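Local coordinates for zinc transport protein ZntB (Vibrio parahaemolyticus RIMD 2210633, PDB 3CK6), which probably carries zinc ions across the inner membrane together with protons, its cytoplasmic domain assembling into a funnel-shaped homopentamer, at residues F186-Q191 with R221-I226; A179-K184 with F228-V233. The protein carries 1 engineered substitution. All coordinates share one frame; numbering follows the deposited sequence.

Contact 1 (F186-Q191 with R221-I226); sequences FIRPQQ and RINETI
The amide of N223 meets three neighbours on helix 186-191, and the I187 carbonyl oxygen lies almost in its plane. N223 ND2 donates to I187 O at 3.0 Å, nearly straight at 170°. The donor sits well above the carbonyl plane, while Q191 N, making the ordinary helical bond to the same oxygen, comes from the opposite face. Q191 OE1 stands 3.0 Å from N223 ND2, the two amide planes being turned 66° to each other. The R188 guanidinium is almost perpendicular to the N223 amide, and a water lies in the guanidinium plane, at its edge. That water is 3.0 Å from N223 OD1 and also reaches N223 O, with more acceptors within reach than protons to give; its link to R188 NH2 is weak. Beside this polar cluster, I187 CG2 packs on I222 CG2 at 3.7 Å, with I226 CD1 a little farther off; CG2, anti to the backbone N, is the branch that faces helix 221-226, which runs nearly antiparallel. I187 and I222 both continue onto I149 of helix 134-161. N223 ND2 also bonds I219 O one turn earlier in its own helix, so this buried amide ties two helices together backbone to side chain, with isoleucines on one flank and an arginine weakly linked through water on the other.

Contact 2 (A179-K184 with F228-V233); sequences ALISIK and FYLGEV
Helices 179-184 and 228-233 run nearly antiparallel, 153° between their directions and 10.4 Å apart at closest axis approach, with L180 and L230 nearest through their CA atoms. L180 reaches across with both methyls: CD1 lies 3.7 Å from Y229 CB, and CD2 sits at the edge of the Y229 ring, near its plane. With CG anti to the carbonyl carbon (chi1 -69°), the Y229 ring is carried past L180 toward helix 134-161, where it packs on E157 and L160. CD1 of L180 also touches V233 CG2 at 4.2 Å. L230 answers from the other helix. Its CD2 is 3.9 Å from L180 CB and equally far from I181 CG2, while its CD1 meets the aliphatic chain of K184 at CD, 4.2 Å away. K184 runs fully extended past L230, and its NZ forms a salt bridge with E227, about one turn before L230 on the same helix. I181 also packs on G231 of a neighbouring subunit. Aliphatic groups of L180, L230, I181, V233, K184 and Y229 CB thus make an apolar seam between the helices, held by dispersion and burial, with the K184-E227 salt bridge at its partly exposed margin.

In the fold
Contacts 1 and 2 are successive levels of one antiparallel pairing, helix 173-199 against helix 209-246, with centres about 10 Å apart; along the chain, contact 1 is nested inside the loop closed by contact 2. The seam is continuous: I226 CD1 of contact 1 lies 3.4 Å from I183 CG2 of contact 2, and I226 CG2 is 4.2 Å from L180 CD2. Its character changes along the way, from a buried amide at contact 1 to apolar packing at contact 2. E227, between the two levels, pairs with K184 and more weakly with R188. Both contacts also border neighbouring subunits: E224 forms a salt bridge with R66 of one, which joins the pair to the pentameric funnel.

Contact 1 (F186-Q191 with R221-I226)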
loop_
_atom_site.group_PDB
_atom_site.type_symbol
_atom_site.label_atom_id
_atom_site.label_comp_id
_atom_site.label_asym_id
_atom_site.label_seq_id
_atom_site.Cartn_x
_atom_site.Cartn_y
_atom_site.Cartn_z
ATOM N N PHE E 186 -7.672 -11.601 13.110
ATOM C CA PHE E 186 -8.711 -10.768 13.740
ATOM C C PHE E 186 -8.218 -9.440 14.319
ATOM O O PHE E 186 -8.984 -8.478 14.450
ATOM C CB PHE E 186 -9.402 -11.566 14.827
ATOM C CG PHE E 186 -10.073 -12.818 14.305
ATOM C CD1 PHE E 186 -11.075 -12.721 13.339
ATOM C CD2 PHE E 186 -9.680 -14.069 14.749
ATOM C CE1 PHE E 186 -11.716 -13.862 12.840
ATOM C CE2 PHE E 186 -10.314 -15.232 14.247
ATOM C CZ PHE E 186 -11.336 -15.112 13.289
ATOM N N ILE E 187 -6.958 -9.405 14.707
ATOM C CA ILE E 187 -6.454 -8.234 15.398
ATOM C C ILE E 187 -6.193 -7.053 14.463
ATOM O O ILE E 187 -6.411 -5.907 14.836
ATOM C CB ILE E 187 -5.334 -8.615 16.381
ATOM C CG1 ILE E 187 -6.003 -9.388 17.525
ATOM C CG2 ILE E 187 -4.630 -7.383 16.922
ATOM C CD1 ILE E 187 -5.077 -9.795 18.631
ATOM N N ARG E 188 -5.803 -7.349 13.224
ATOM C CA ARG E 188 -5.749 -6.325 12.178
ATOM C C ARG E 188 -7.130 -5.632 11.959
ATOM O O ARG E 188 -7.236 -4.406 12.113
ATOM C CB ARG E 188 -5.160 -6.923 10.890
ATOM C CG ARG E 188 -4.770 -5.906 9.826
ATOM C CD ARG E 188 -3.593 -6.437 8.988
ATOM N NE ARG E 188 -2.528 -5.432 8.860
ATOM C CZ ARG E 188 -1.479 -5.322 9.678
ATOM N NH1 ARG E 188 -0.584 -4.359 9.472
ATOM N NH2 ARG E 188 -1.314 -6.164 10.703
ATOM N N PRO E 189 -8.205 -6.406 11.643
ATOM C CA PRO E 189 -9.557 -5.794 11.582
ATOM C C PRO E 189 -10.010 -5.056 12.849
ATOM O O PRO E 189 -10.735 -4.055 12.739
ATOM C CB PRO E 189 -10.482 -7.002 11.374
ATOM C CG PRO E 189 -9.665 -8.030 10.798
ATOM C CD PRO E 189 -8.244 -7.834 11.272
ATOM N N GLN E 190 -9.615 -5.547 14.028
ATOM C CA GLN E 190 -9.974 -4.909 15.306
ATOM C C GLN E 190 -9.430 -3.496 15.372
ATOM O O GLN E 190 -10.093 -2.584 15.873
ATOM C CB GLN E 190 -9.410 -5.714 16.478
ATOM C CG GLN E 190 -9.946 -5.327 17.876
ATOM C CD GLN E 190 -10.556 -6.541 18.577
ATOM O OE1 GLN E 190 -11.231 -7.343 17.928
ATOM N NE2 GLN E 190 -10.285 -6.710 19.881
ATOM N N GLN E 191 -8.207 -3.320 14.893
ATOM C CA GLN E 191 -7.611 -1.984 14.813
ATOM C C GLN E 191 -8.476 -1.047 13.966
ATOM O O GLN E 191 -8.737 0.085 14.368
ATOM C CB GLN E 191 -6.186 -2.058 14.254
ATOM C CG GLN E 191 -5.435 -0.703 14.320
ATOM C CD GLN E 191 -4.074 -0.772 13.645
ATOM O OE1 GLN E 191 -3.306 -1.701 13.855
ATOM N NE2 GLN E 191 -3.792 0.203 12.805
ATOM N N ARG E 221 -0.247 -0.806 18.634
ATOM C CA ARG E 221 0.948 -1.413 19.248
ATOM C C ARG E 221 0.902 -2.946 19.198
ATOM O O ARG E 221 1.900 -3.594 18.839
ATOM C CB ARG E 221 1.158 -0.931 20.686
ATOM C CG ARG E 221 2.281 -1.742 21.444
ATOM C CD ARG E 221 2.430 -1.180 22.896
ATOM N NE ARG E 221 1.168 -1.270 23.632
ATOM C CZ ARG E 221 0.609 -2.403 24.063
ATOM N NH1 ARG E 221 -0.551 -2.359 24.705
ATOM N NH2 ARG E 221 1.192 -3.581 23.852
ATOM N N ILE E 222 -0.248 -3.526 19.570
ATOM C CA ILE E 222 -0.432 -4.986 19.478
ATOM C C ILE E 222 -0.125 -5.525 18.078
ATOM O O ILE E 222 0.676 -6.481 17.939
ATOM C CB ILE E 222 -1.825 -5.433 20.018
ATOM C CG1 ILE E 222 -1.907 -5.132 21.533
ATOM C CG2 ILE E 222 -2.144 -6.919 19.639
ATOM C CD1 ILE E 222 -3.284 -5.360 22.167
ATOM N N ASN E 223 -0.721 -4.912 17.052
ATOM C CA ASN E 223 -0.489 -5.312 15.654
ATOM C C ASN E 223 0.982 -5.233 15.257
ATOM O O ASN E 223 1.494 -6.147 14.625
ATOM C CB ASN E 223 -1.350 -4.497 14.675
ATOM C CG ASN E 223 -2.725 -5.094 14.481
ATOM O OD1 ASN E 223 -2.872 -6.135 13.855
ATOM N ND2 ASN E 223 -3.744 -4.453 15.046
ATOM N N GLU E 224 1.661 -4.164 15.648
ATOM C CA GLU E 224 3.095 -4.041 15.386
ATOM C C GLU E 224 3.935 -5.088 16.097
ATOM O O GLU E 224 4.912 -5.553 15.546
ATOM C CB GLU E 224 3.608 -2.647 15.714
ATOM C CG GLU E 224 2.919 -1.589 14.843
ATOM C CD GLU E 224 3.183 -0.152 15.265
ATOM O OE1 GLU E 224 3.628 0.128 16.419
ATOM O OE2 GLU E 224 2.915 0.718 14.405
ATOM N N THR E 225 3.555 -5.430 17.324
ATOM C CA THR E 225 4.248 -6.451 18.103
ATOM C C THR E 225 4.117 -7.828 17.449
ATOM O O THR E 225 5.104 -8.576 17.345
ATOM C CB THR E 225 3.739 -6.481 19.557
ATOM O OG1 THR E 225 4.270 -5.349 20.238
ATOM C CG2 THR E 225 4.273 -7.724 20.268
ATOM N N ILE E 226 2.901 -8.152 17.019
ATOM C CA ILE E 226 2.640 -9.378 16.251
ATOM C C ILE E 226 3.550 -9.478 15.020
ATOM O O ILE E 226 4.153 -10.521 14.788
ATOM C CB ILE E 226 1.141 -9.497 15.862
ATOM C CG1 ILE E 226 0.308 -9.793 17.113
ATOM C CG2 ILE E 226 0.918 -10.633 14.802
ATOM C CD1 ILE E 226 -1.141 -9.883 16.851
HETATM O O HOH W 1 -0.406 -7.602 13.024
#

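Contact 2 (A179-K184 with F228-V233)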
loop_
_atom_site.group_PDB
_atom_site.type_symbol
_atom_site.label_atom_id
_atom_site.label_comp_id
_atom_site.label_asym_id
_atom_site.label_seq_id
_atom_site.Cartn_x
_atom_site.Cartn_y
_atom_site.Cartn_z
ATOM N N ALA E 179 -0.038 -19.673 16.122
ATOM C CA ALA E 179 -0.743 -18.851 17.090
ATOM C C ALA E 179 -0.822 -17.406 16.621
ATOM O O ALA E 179 -1.890 -16.803 16.665
ATOM C CB ALA E 179 -0.076 -18.960 18.451
ATOM N N LEU E 180 0.301 -16.876 16.134
ATOM C CA LEU E 180 0.395 -15.491 15.674
ATOM C C LEU E 180 -0.469 -15.217 14.452
ATOM O O LEU E 180 -1.199 -14.244 14.467
ATOM C CB LEU E 180 1.849 -15.073 15.409
ATOM C CG LEU E 180 2.780 -14.929 16.620
ATOM C CD1 LEU E 180 4.249 -15.040 16.189
ATOM C CD2 LEU E 180 2.508 -13.585 17.320
ATOM N N ILE E 181 -0.425 -16.060 13.413
ATOM C CA ILE E 181 -1.300 -15.798 12.246
ATOM C C ILE E 181 -2.793 -15.921 12.561
ATOM O O ILE E 181 -3.602 -15.146 12.019
ATOM C CB ILE E 181 -0.922 -16.539 10.942
ATOM C CG1 ILE E 181 -1.170 -18.050 11.071
ATOM C CG2 ILE E 181 0.538 -16.179 10.533
ATOM C CD1 ILE E 181 -1.204 -18.844 9.725
ATOM N N SER E 182 -3.140 -16.845 13.463
ATOM C CA SER E 182 -4.513 -16.984 13.961
ATOM C C SER E 182 -4.994 -15.699 14.653
ATOM O O SER E 182 -6.123 -15.268 14.404
ATOM C CB SER E 182 -4.660 -18.190 14.894
ATOM O OG SER E 182 -4.286 -19.401 14.253
ATOM N N ILE E 183 -4.149 -15.105 15.507
ATOM C CA ILE E 183 -4.436 -13.814 16.189
ATOM C C ILE E 183 -4.523 -12.681 15.190
ATOM O O ILE E 183 -5.439 -11.816 15.268
ATOM C CB ILE E 183 -3.307 -13.394 17.234
ATOM C CG1 ILE E 183 -3.099 -14.435 18.344
ATOM C CG2 ILE E 183 -3.603 -12.057 17.880
ATOM C CD1 ILE E 183 -4.336 -15.114 18.874
ATOM N N LYS E 184 -3.550 -12.647 14.281
ATOM C CA LYS E 184 -3.417 -11.520 13.343
ATOM C C LYS E 184 -4.664 -11.397 12.462
ATOM O O LYS E 184 -5.103 -10.287 12.148
ATOM C CB LYS E 184 -2.177 -11.675 12.472
ATOM C CG LYS E 184 -2.108 -10.651 11.338
ATOM C CD LYS E 184 -0.833 -10.867 10.521
ATOM C CE LYS E 184 -0.788 -9.909 9.328
ATOM N NZ LYS E 184 0.580 -9.876 8.736
ATOM N N PHE E 228 6.363 -8.013 14.531
ATOM C CA PHE E 228 7.712 -8.193 15.010
ATOM C C PHE E 228 7.960 -9.652 15.394
ATOM O O PHE E 228 8.986 -10.231 15.012
ATOM C CB PHE E 228 8.017 -7.277 16.196
ATOM C CG PHE E 228 9.317 -7.586 16.862
ATOM C CD1 PHE E 228 10.525 -7.447 16.168
ATOM C CD2 PHE E 228 9.339 -8.015 18.183
ATOM C CE1 PHE E 228 11.749 -7.736 16.788
ATOM C CE2 PHE E 228 10.537 -8.308 18.812
ATOM C CZ PHE E 228 11.757 -8.181 18.110
ATOM N N TYR E 229 7.031 -10.244 16.150
ATOM C CA TYR E 229 7.205 -11.665 16.551
ATOM C C TYR E 229 7.227 -12.586 15.335
ATOM O O TYR E 229 7.985 -13.549 15.306
ATOM C CB TYR E 229 6.122 -12.118 17.529
ATOM C CG TYR E 229 6.210 -11.482 18.907
ATOM C CD1 TYR E 229 7.399 -10.905 19.376
ATOM C CD2 TYR E 229 5.109 -11.483 19.744
ATOM C CE1 TYR E 229 7.475 -10.336 20.650
ATOM C CE2 TYR E 229 5.166 -10.912 21.016
ATOM C CZ TYR E 229 6.339 -10.339 21.461
ATOM O OH TYR E 229 6.362 -9.778 22.719
ATOM N N LEU E 230 6.391 -12.291 14.345
ATOM C CA LEU E 230 6.388 -13.059 13.093
ATOM C C LEU E 230 7.734 -12.915 12.390
ATOM O O LEU E 230 8.218 -13.862 11.787
ATOM C CB LEU E 230 5.261 -12.624 12.184
ATOM C CG LEU E 230 3.852 -13.137 12.458
ATOM C CD1 LEU E 230 2.903 -12.300 11.627
ATOM C CD2 LEU E 230 3.779 -14.606 12.070
ATOM N N GLY E 231 8.350 -11.732 12.498
ATOM C CA GLY E 231 9.691 -11.496 11.956
ATOM C C GLY E 231 10.768 -12.279 12.686
ATOM O O GLY E 231 11.692 -12.792 12.067
ATOM N N GLU E 232 10.642 -12.379 14.008
ATOM C CA GLU E 232 11.521 -13.234 14.809
ATOM C C GLU E 232 11.370 -14.738 14.512
ATOM O O GLU E 232 12.343 -15.475 14.616
ATOM C CB GLU E 232 11.268 -13.012 16.285
ATOM C CG GLU E 232 11.793 -11.692 16.794
ATOM C CD GLU E 232 11.831 -11.667 18.298
ATOM O OE1 GLU E 232 12.930 -11.828 18.855
ATOM O OE2 GLU E 232 10.751 -11.506 18.921
ATOM N N VAL E 233 10.165 -15.193 14.184
ATOM C CA VAL E 233 9.988 -16.617 13.851
ATOM C C VAL E 233 10.666 -16.961 12.524
ATOM O O VAL E 233 11.352 -17.985 12.413
ATOM C CB VAL E 233 8.497 -17.044 13.825
ATOM C CG1 VAL E 233 8.385 -18.499 13.397
ATOM C CG2 VAL E 233 7.857 -16.863 15.196
#